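Long-range contacts in BIS(5'-nucleosyl)-tetraphosphatase (Diadenosine tetraphosphatase), putative (Plasmodium falciparum, PDB 5CFJ), which probably hydrolyses diadenosine tetraphosphate asymmetrically, as a Nudix-family Ap4A hydrolase of the malaria parasite: residues I11-L16 and E31-K36; L79-T84 and Y98-L103. All blocks are in the same frame, centred on the assembly; numbering follows the deposited sequence. Where two conformers were deposited one is given.

Contact 1 (I11-L16 and E31-K36). With SO4 (sulfate ion), chain D; SO4 (sulfate ion), chain C.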
ATOM      1  N   ILE A  11      -0.415   4.729   1.424  1.00 11.44           N
ATOM      2  CA  ILE A  11      -0.724   4.912   0.017  1.00 11.70           C
ATOM      3  C   ILE A  11      -0.775   3.533  -0.622  1.00 11.25           C
ATOM      4  O   ILE A  11       0.193   2.773  -0.558  1.00 12.30           O
ATOM      5  CB  ILE A  11       0.309   5.798  -0.720  1.00 12.05           C
ATOM      6  CG1 ILE A  11       0.366   7.212  -0.119  1.00 13.76           C
ATOM      7  CG2 ILE A  11       0.010   5.835  -2.224  1.00 12.13           C
ATOM      8  CD1 ILE A  11      -0.906   8.039  -0.347  1.00 14.41           C
ATOM      9  N   LEU A  12      -1.915   3.196  -1.212  1.00 11.23           N
ATOM     10  CA  LEU A  12      -1.991   2.033  -2.081  1.00 11.29           C
ATOM     11  C   LEU A  12      -1.477   2.491  -3.438  1.00 11.11           C
ATOM     12  O   LEU A  12      -2.213   3.053  -4.254  1.00 11.70           O
ATOM     13  CB  LEU A  12      -3.412   1.479  -2.159  1.00 11.91           C
ATOM     14  CG  LEU A  12      -3.587   0.254  -3.050  1.00 12.81           C
ATOM     15  CD1 LEU A  12      -2.739  -0.903  -2.529  1.00 14.00           C
ATOM     16  CD2 LEU A  12      -5.060  -0.128  -3.127  1.00 14.40           C
ATOM     17  N   LEU A  13      -0.180   2.314  -3.625  1.00 11.51           N
ATOM     18  CA  LEU A  13       0.514   2.783  -4.812  1.00 11.37           C
ATOM     19  C   LEU A  13       0.412   1.736  -5.907  1.00 11.19           C
ATOM     20  O   LEU A  13       0.786   0.579  -5.706  1.00 12.26           O
ATOM     21  CB  LEU A  13       1.977   3.099  -4.492  1.00 11.62           C
ATOM     22  CG  LEU A  13       2.759   3.804  -5.595  1.00 12.85           C
ATOM     23  CD1 LEU A  13       2.191   5.205  -5.853  1.00 14.46           C
ATOM     24  CD2 LEU A  13       4.236   3.884  -5.221  1.00 14.35           C
ATOM     25  N   CYS A  14      -0.109   2.137  -7.060  1.00 11.82           N
ATOM     26  CA  CYS A  14      -0.264   1.232  -8.188  1.00 11.19           C
ATOM     27  C   CYS A  14       0.477   1.756  -9.408  1.00 11.38           C
ATOM     28  O   CYS A  14       0.900   2.910  -9.441  1.00 13.07           O
ATOM     29  CB  CYS A  14      -1.746   1.005  -8.522  1.00 14.80           C
ATOM     30  SG  CYS A  14      -2.599   2.375  -9.302  1.00 15.93           S
ATOM     31  N   ARG A  15       0.653   0.888 -10.394  1.00 12.04           N
ATOM     32  CA  ARG A  15       1.205   1.265 -11.684  1.00 12.97           C
ATOM     33  C   ARG A  15       0.552   0.402 -12.750  1.00 14.11           C
ATOM     34  O   ARG A  15       0.123  -0.725 -12.477  1.00 14.13           O
ATOM     35  CB  ARG A  15       2.727   1.101 -11.707  1.00 13.72           C
ATOM     36  CG  ARG A  15       3.202  -0.344 -11.673  1.00 13.30           C
ATOM     37  CD  ARG A  15       4.715  -0.431 -11.608  1.00 14.21           C
ATOM     38  NE  ARG A  15       5.163  -1.809 -11.790  1.00 14.56           N
ATOM     39  CZ  ARG A  15       6.435  -2.193 -11.780  1.00 15.40           C
ATOM     40  NH1 ARG A  15       7.395  -1.297 -11.616  1.00 16.93           N
ATOM     41  NH2 ARG A  15       6.742  -3.471 -11.950  1.00 16.90           N
ATOM     42  N   LEU A  16       0.460   0.945 -13.957  1.00 16.10           N
ATOM     43  CA  LEU A  16      -0.073   0.204 -15.088  1.00 18.92           C
ATOM     44  C   LEU A  16       0.931  -0.868 -15.510  1.00 20.63           C
ATOM     45  O   LEU A  16       2.092  -0.562 -15.754  1.00 22.50           O
ATOM     46  CB  LEU A  16      -0.371   1.156 -16.239  1.00 22.65           C
ATOM     47  CG  LEU A  16      -1.050   0.555 -17.465  1.00 24.59           C
ATOM     48  CD1 LEU A  16      -2.452   0.076 -17.128  1.00 26.63           C
ATOM     49  CD2 LEU A  16      -1.081   1.582 -18.574  1.00 26.75           C
ATOM     50  N   GLU A  31      -0.440  -3.239 -11.125  1.00 13.99           N
ATOM     51  CA  GLU A  31       0.349  -3.830 -10.062  1.00 13.42           C
ATOM     52  C   GLU A  31       0.390  -2.857  -8.898  1.00 12.08           C
ATOM     53  O   GLU A  31       0.258  -1.654  -9.093  1.00 13.08           O
ATOM     54  CB  GLU A  31       1.776  -4.140 -10.531  1.00 16.58           C
ATOM     55  CG  GLU A  31       1.863  -5.237 -11.563  1.00 18.08           C
ATOM     56  CD  GLU A  31       3.219  -5.305 -12.252  1.00 18.67           C
ATOM     57  OE1 GLU A  31       3.895  -4.258 -12.406  1.00 18.45           O
ATOM     58  OE2 GLU A  31       3.610  -6.416 -12.662  1.00 23.21           O
ATOM     59  N   PHE A  32       0.627  -3.385  -7.704  1.00 12.00           N
ATOM     60  CA  PHE A  32       0.604  -2.622  -6.477  1.00 11.40           C
ATOM     61  C   PHE A  32       1.901  -2.849  -5.727  1.00 11.64           C
ATOM     62  O   PHE A  32       2.368  -3.990  -5.621  1.00 12.80           O
ATOM     63  CB  PHE A  32      -0.584  -3.043  -5.609  1.00 12.63           C
ATOM     64  CG  PHE A  32      -1.912  -2.857  -6.280  1.00 11.59           C
ATOM     65  CD1 PHE A  32      -2.456  -3.859  -7.076  1.00 12.63           C
ATOM     66  CD2 PHE A  32      -2.612  -1.669  -6.127  1.00 12.99           C
ATOM     67  CE1 PHE A  32      -3.672  -3.673  -7.709  1.00 14.20           C
ATOM     68  CE2 PHE A  32      -3.832  -1.483  -6.741  1.00 13.46           C
ATOM     69  CZ  PHE A  32      -4.366  -2.486  -7.532  1.00 15.04           C
ATOM     70  N   LEU A  33       2.471  -1.784  -5.174  1.00 11.05           N
ATOM     71  CA  LEU A  33       3.749  -1.909  -4.484  1.00 11.79           C
ATOM     72  C   LEU A  33       3.562  -2.459  -3.080  1.00 11.86           C
ATOM     73  O   LEU A  33       2.955  -1.816  -2.228  1.00 13.12           O
ATOM     74  CB  LEU A  33       4.469  -0.562  -4.429  1.00 12.46           C
ATOM     75  CG  LEU A  33       5.821  -0.551  -3.713  1.00 12.69           C
ATOM     76  CD1 LEU A  33       6.800  -1.497  -4.404  1.00 14.86           C
ATOM     77  CD2 LEU A  33       6.394   0.867  -3.659  1.00 13.99           C
ATOM     78  N   PHE A  34       4.102  -3.651  -2.848  1.00 11.90           N
ATOM     79  CA  PHE A  34       4.044  -4.291  -1.541  1.00 12.15           C
ATOM     80  C   PHE A  34       5.441  -4.433  -0.959  1.00 11.94           C
ATOM     81  O   PHE A  34       6.399  -4.712  -1.677  1.00 13.00           O
ATOM     82  CB  PHE A  34       3.328  -5.646  -1.628  1.00 12.97           C
ATOM     83  CG  PHE A  34       1.846  -5.538  -1.465  1.00 12.40           C
ATOM     84  CD1 PHE A  34       1.228  -6.096  -0.364  1.00 12.99           C
ATOM     85  CD2 PHE A  34       1.070  -4.834  -2.380  1.00 13.24           C
ATOM     86  CE1 PHE A  34      -0.130  -5.976  -0.176  1.00 13.02           C
ATOM     87  CE2 PHE A  34      -0.290  -4.716  -2.197  1.00 13.40           C
ATOM     88  CZ  PHE A  34      -0.894  -5.284  -1.090  1.00 12.97           C
ATOM     89  N   LEU A  35       5.527  -4.219   0.348  1.00 12.47           N
ATOM     90  CA  LEU A  35       6.789  -4.189   1.069  1.00 12.14           C
ATOM     91  C   LEU A  35       6.807  -5.306   2.103  1.00 13.20           C
ATOM     92  O   LEU A  35       5.819  -5.502   2.825  1.00 13.87           O
ATOM     93  CB  LEU A  35       6.973  -2.838   1.758  1.00 13.69           C
ATOM     94  CG  LEU A  35       6.699  -1.597   0.912  1.00 13.28           C
ATOM     95  CD1 LEU A  35       6.884  -0.349   1.765  1.00 14.58           C
ATOM     96  CD2 LEU A  35       7.608  -1.533  -0.295  1.00 14.19           C
ATOM     97  N   LYS A  36       7.918  -6.035   2.171  1.00 13.68           N
ATOM     98  CA  LYS A  36       8.040  -7.154   3.094  1.00 14.64           C
ATOM     99  C   LYS A  36       8.641  -6.700   4.417  1.00 15.20           C
ATOM    100  O   LYS A  36       9.791  -6.265   4.473  1.00 16.20           O
ATOM    101  CB  LYS A  36       8.891  -8.268   2.487  1.00 16.63           C
ATOM    102  CG  LYS A  36       8.916  -9.510   3.356  1.00 19.55           C
ATOM    103  CD  LYS A  36       9.812 -10.593   2.795  1.00 23.86           C
ATOM    104  CE  LYS A  36       9.806 -11.819   3.690  1.00 29.52           C
ATOM    105  NZ  LYS A  36      10.495 -12.959   3.036  1.00 33.19           N
TER
HETATM  106  S   SO4 D 203      10.291  -3.903 -10.881  0.58 26.04           S
HETATM  107  O1  SO4 D 203      10.566  -3.914  -9.449  0.58 28.86           O
HETATM  108  O2  SO4 D 203      10.076  -2.526 -11.324  0.58 28.56           O
HETATM  109  O3  SO4 D 203       9.106  -4.712 -11.143  0.58 28.36           O
HETATM  110  O4  SO4 D 203      11.435  -4.470 -11.591  0.58 30.70           O
HETATM  111  S   SO4 C 202       7.911 -14.620   1.331  0.68 63.37           S
HETATM  112  O1  SO4 C 202       9.118 -14.084   0.705  0.68 36.65           O
HETATM  113  O2  SO4 C 202       7.724 -14.017   2.646  0.68 39.04           O
HETATM  114  O3  SO4 C 202       6.749 -14.315   0.502  0.68 38.44           O
HETATM  115  O4  SO4 C 202       8.045 -16.065   1.483  0.68 43.25           O
HETATM  116  O   HOH W   1       0.820  -0.206  -2.772  1.00 15.38           O

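Contact 2 (L79-T84 and Y98-L103)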
ATOM      1  N   LEU A  79      -5.518   9.355  -6.513  1.00 13.45           N
ATOM      2  CA  LEU A  79      -6.799   9.082  -7.149  1.00 13.34           C
ATOM      3  C   LEU A  79      -7.931   9.125  -6.141  1.00 13.12           C
ATOM      4  O   LEU A  79      -7.718   9.065  -4.928  1.00 14.33           O
ATOM      5  CB  LEU A  79      -6.775   7.724  -7.851  1.00 14.45           C
ATOM      6  CG  LEU A  79      -5.660   7.593  -8.892  1.00 15.29           C
ATOM      7  CD1 LEU A  79      -5.667   6.204  -9.505  1.00 16.31           C
ATOM      8  CD2 LEU A  79      -5.775   8.663  -9.976  1.00 19.43           C
ATOM      9  N   ASN A  80      -9.149   9.211  -6.651  1.00 13.69           N
ATOM     10  CA  ASN A  80     -10.318   9.363  -5.803  1.00 14.09           C
ATOM     11  C   ASN A  80     -10.840   8.033  -5.255  1.00 12.97           C
ATOM     12  O   ASN A  80     -12.009   7.688  -5.424  1.00 14.29           O
ATOM     13  CB  ASN A  80     -11.415  10.073  -6.579  1.00 15.71           C
ATOM     14  CG  ASN A  80     -12.573  10.428  -5.712  1.00 17.84           C
ATOM     15  OD1 ASN A  80     -12.386  10.793  -4.547  1.00 18.46           O
ATOM     16  ND2 ASN A  80     -13.785  10.294  -6.243  1.00 18.38           N
ATOM     17  N   TYR A  81      -9.969   7.284  -4.593  1.00 13.66           N
ATOM     18  CA  TYR A  81     -10.347   6.014  -3.996  1.00 13.13           C
ATOM     19  C   TYR A  81      -9.639   5.863  -2.664  1.00 13.12           C
ATOM     20  O   TYR A  81      -8.429   6.046  -2.574  1.00 13.36           O
ATOM     21  CB  TYR A  81      -9.997   4.834  -4.917  1.00 15.08           C
ATOM     22  CG  TYR A  81     -10.327   3.492  -4.310  1.00 15.91           C
ATOM     23  CD1 TYR A  81      -9.434   2.854  -3.457  1.00 17.01           C
ATOM     24  CD2 TYR A  81     -11.534   2.870  -4.568  1.00 19.67           C
ATOM     25  CE1 TYR A  81      -9.735   1.632  -2.870  1.00 19.28           C
ATOM     26  CE2 TYR A  81     -11.846   1.647  -3.987  1.00 21.30           C
ATOM     27  CZ  TYR A  81     -10.937   1.035  -3.143  1.00 21.64           C
ATOM     28  OH  TYR A  81     -11.233  -0.174  -2.566  1.00 24.69           O
ATOM     29  N   GLN A  82     -10.393   5.517  -1.632  1.00 13.85           N
ATOM     30  CA  GLN A  82      -9.807   5.168  -0.344  1.00 13.79           C
ATOM     31  C   GLN A  82     -10.630   4.075   0.300  1.00 13.04           C
ATOM     32  O   GLN A  82     -11.826   3.930   0.020  1.00 14.53           O
ATOM     33  CB  GLN A  82      -9.734   6.375   0.582  1.00 16.49           C
ATOM     34  CG  GLN A  82     -11.100   6.900   0.979  1.00 18.06           C
ATOM     35  CD  GLN A  82     -11.028   7.996   2.023  1.00 21.67           C
ATOM     36  OE1 GLN A  82     -11.429   7.802   3.173  1.00 23.96           O
ATOM     37  NE2 GLN A  82     -10.533   9.162   1.624  1.00 23.12           N
ATOM     38  N   LYS A  83      -9.994   3.299   1.163  1.00 12.72           N
ATOM     39  CA  LYS A  83     -10.733   2.304   1.921  1.00 13.12           C
ATOM     40  C   LYS A  83     -10.096   2.116   3.276  1.00 11.59           C
ATOM     41  O   LYS A  83      -8.870   2.063   3.401  1.00 12.42           O
ATOM     42  CB  LYS A  83     -10.804   0.960   1.186  1.00 15.48           C
ATOM     43  CG  LYS A  83     -11.775  -0.032   1.857  1.00 20.46           C
ATOM     44  CD  LYS A  83     -11.937  -1.347   1.112  1.00 24.05           C
ATOM     45  CE  LYS A  83     -12.987  -2.206   1.809  1.00 27.41           C
ATOM     46  NZ  LYS A  83     -13.214  -3.518   1.140  1.00 30.51           N
ATOM     47  N   THR A  84     -10.944   1.984   4.285  1.00 11.59           N
ATOM     48  CA  THR A  84     -10.503   1.704   5.636  1.00 12.01           C
ATOM     49  C   THR A  84     -10.761   0.233   5.945  1.00 12.44           C
ATOM     50  O   THR A  84     -11.867  -0.274   5.767  1.00 14.35           O
ATOM     51  CB  THR A  84     -11.214   2.612   6.636  1.00 13.14           C
ATOM     52  OG1 THR A  84     -10.894   3.976   6.331  1.00 13.48           O
ATOM     53  CG2 THR A  84     -10.765   2.320   8.035  1.00 14.27           C
ATOM     54  N   TYR A  98      -6.185   3.219   3.407  1.00 11.33           N
ATOM     55  CA  TYR A  98      -5.341   3.308   2.223  1.00 10.98           C
ATOM     56  C   TYR A  98      -5.950   4.271   1.220  1.00 10.69           C
ATOM     57  O   TYR A  98      -7.159   4.234   0.975  1.00 12.17           O
ATOM     58  CB  TYR A  98      -5.169   1.939   1.573  1.00 12.31           C
ATOM     59  CG  TYR A  98      -4.370   0.968   2.396  1.00 12.34           C
ATOM     60  CD1 TYR A  98      -2.982   1.044   2.439  1.00 12.60           C
ATOM     61  CD2 TYR A  98      -4.998  -0.032   3.137  1.00 13.88           C
ATOM     62  CE1 TYR A  98      -2.242   0.145   3.187  1.00 12.99           C
ATOM     63  CE2 TYR A  98      -4.265  -0.934   3.881  1.00 14.33           C
ATOM     64  CZ  TYR A  98      -2.889  -0.838   3.911  1.00 12.83           C
ATOM     65  OH  TYR A  98      -2.137  -1.731   4.653  1.00 15.81           O
ATOM     66  N   TYR A  99      -5.093   5.106   0.636  1.00 11.28           N
ATOM     67  CA  TYR A  99      -5.468   6.070  -0.397  1.00 11.80           C
ATOM     68  C   TYR A  99      -4.800   5.629  -1.683  1.00 11.12           C
ATOM     69  O   TYR A  99      -3.589   5.458  -1.714  1.00 11.92           O
ATOM     70  CB  TYR A  99      -5.016   7.485  -0.022  1.00 13.03           C
ATOM     71  CG  TYR A  99      -5.477   7.932   1.352  1.00 13.15           C
ATOM     72  CD1 TYR A  99      -4.710   7.664   2.477  1.00 13.54           C
ATOM     73  CD2 TYR A  99      -6.681   8.601   1.526  1.00 14.97           C
ATOM     74  CE1 TYR A  99      -5.116   8.059   3.736  1.00 14.54           C
ATOM     75  CE2 TYR A  99      -7.099   9.001   2.791  1.00 14.90           C
ATOM     76  CZ  TYR A  99      -6.311   8.716   3.884  1.00 14.85           C
ATOM     77  OH  TYR A  99      -6.701   9.097   5.139  1.00 18.08           O
ATOM     78  N   LEU A 100      -5.576   5.432  -2.739  1.00 11.12           N
ATOM     79  CA  LEU A 100      -5.027   4.961  -4.007  1.00 10.72           C
ATOM     80  C   LEU A 100      -4.245   6.049  -4.728  1.00 11.10           C
ATOM     81  O   LEU A 100      -4.685   7.196  -4.794  1.00 12.68           O
ATOM     82  CB  LEU A 100      -6.156   4.462  -4.902  1.00 12.17           C
ATOM     83  CG  LEU A 100      -5.803   3.819  -6.249  1.00 12.62           C
ATOM     84  CD1 LEU A 100      -5.017   2.525  -6.077  1.00 14.00           C
ATOM     85  CD2 LEU A 100      -7.058   3.570  -7.064  1.00 13.91           C
ATOM     86  N   ALA A 101      -3.096   5.690  -5.284  1.00 11.00           N
ATOM     87  CA  ALA A 101      -2.332   6.619  -6.111  1.00 11.86           C
ATOM     88  C   ALA A 101      -1.684   5.863  -7.255  1.00 11.94           C
ATOM     89  O   ALA A 101      -1.315   4.701  -7.091  1.00 12.73           O
ATOM     90  CB  ALA A 101      -1.277   7.337  -5.287  1.00 13.71           C
ATOM     91  N   MET A 102      -1.551   6.508  -8.407  1.00 12.37           N
ATOM     92  CA  MET A 102      -0.880   5.876  -9.529  0.69 12.26           C
ATOM     93  C   MET A 102       0.490   6.490  -9.752  1.00 12.06           C
ATOM     94  O   MET A 102       0.640   7.697  -9.963  1.00 12.46           O
ATOM     95  CB  MET A 102      -1.708   5.978 -10.803  0.69 13.53           C
ATOM     96  CG  MET A 102      -1.165   5.094 -11.914  0.69 15.39           C
ATOM     97  SD  MET A 102      -2.098   5.280 -13.440  0.69 20.88           S
ATOM     98  CE  MET A 102      -3.743   4.813 -12.910  0.69 24.12           C
ATOM     99  N   LEU A 103       1.496   5.631  -9.687  1.00 12.16           N
ATOM    100  CA  LEU A 103       2.859   6.025  -9.951  1.00 12.72           C
ATOM    101  C   LEU A 103       2.949   6.355 -11.429  1.00 13.15           C
ATOM    102  O   LEU A 103       2.552   5.554 -12.269  1.00 15.08           O
ATOM    103  CB  LEU A 103       3.811   4.902  -9.569  1.00 15.15           C
ATOM    104  CG  LEU A 103       5.303   5.213  -9.613  1.00 14.42           C
ATOM    105  CD1 LEU A 103       5.684   6.274  -8.588  1.00 16.16           C
ATOM    106  CD2 LEU A 103       6.060   3.930  -9.383  1.00 14.19           C
TER
HETATM  107  O   HOH W   2      -5.758   9.204  -3.038  1.00 24.25           O

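Contact 1 (I11-L16 and E31-K36)
Arg15 and Glu31 face each other as a hydrogen-bonded antiparallel pair and are joined by main chain and side chain alike. Arg15 N donates to Glu31 O and Glu31 N to Arg15 O, each at 2.9 Å. One step along, the non-hydrogen-bonded pair Cys14–Phe32 brings the CA atoms of Cys14 and Phe32 to 4.3 Å. Beyond it Leu33 N reaches Leu13 O, but there the strands diverge, and a water donates to both Leu13 O and Leu33 O, bridging the opening.

The salt bridge is side-on: NE and NH2 of Arg15 converge on the single oxygen OE1 of Glu31, with Arg15 NE to Glu31 OE1 at 2.8 Å. OE1 lies in the guanidinium plane, and the two flat groups are turned 29° apart. Arg15 NH1 and NH2 also grip the chain D sulfate, probably from the crystallisation liquor, with NH2 2.8 Å from its O3, while Asn106 O takes another bond from NH1 and Trp121 makes a cation-pi contact. Together these probably fix the guanidinium's rotation.

Apolar packing lies on the face of Cys14 and Phe32. CD2 of the Phe32 ring meets Leu12 CD1 and Cys14 CB obliquely, both at 3.7 Å; CG of Leu12, anti to its backbone nitrogen (chi1 -180°), carries the methyls to the ring. On the opposite face, beside Arg15 and Glu31, Leu13 and Leu33 run side by side, their CD2 atoms 4.0 Å apart.

The arrangement is a splayed antiparallel strand pair within the mixed sheet of the Nudix fold, flanked by helix 57-69.

Contact 2 (L79-T84 and Y98-L103)
Leu79 and Leu100 cross at an angle, Leu79 CD1 lying 3.9 Å from Leu100 CD2. The same CD2 methyl meets Tyr81 CB, also at 3.9 Å, so Leu100 sits against both residues that flank the corner at Asn80; its CG, trans to the backbone nitrogen (chi1 -175°), directs the methyls there. Phe146 and Leu147 of helix 134-147 pack against Leu100 and Leu79 respectively.

Gln82 and Tyr99 run alongside each other, pointing the same way. Gln82 NE2 comes to the ring edge, 3.6 Å from Tyr99 CE2, with amide and ring planes almost perpendicular at 82°. Lys83 extends away from its partner Tyr98 to a salt bridge with Glu142.

Backbone bonds fix this pairing: Lys83 and Tyr98 bond reciprocally, Leu100 N gives to Tyr81 O at 2.9 Å, and Leu79 N to Leu100 O at 2.9 Å. Asn80 centres an inverse gamma turn, and a water donating to Leu79 O and Leu100 O bridges the strands beside the Leu79 N–Leu100 O bond.

The chemistry implies an antiparallel hairpin with one largely apolar face, Leu79, Leu100 and Tyr81 against helix 134-147, held across the strands mainly by main-chain bonds.

Overall arrangement
Contacts 1 and 2 have centres about 11 Å apart and share one sheet, in which strand 6-16 runs parallel to strand 92-103. Two probable hydrogen bonds join them directly: Cys14 N to Ala101 O and Cys14 O to Leu103 N, each 2.8 Å. Ile11 CG2 touches Ala101 CB at 3.6 Å on one face, and on the other Leu100 packs on Leu12 and Cys14. The 11-16/31-36 pair is the more central, about 5 Å from the chain centre against 9 Å for 79-84/98-103. Sulfates bind at Arg15 and Lys36 of contact 1; a bound diethylene glycol lies about 4 Å from the side chain of Met102, and one about 9 Å from that of Cys14.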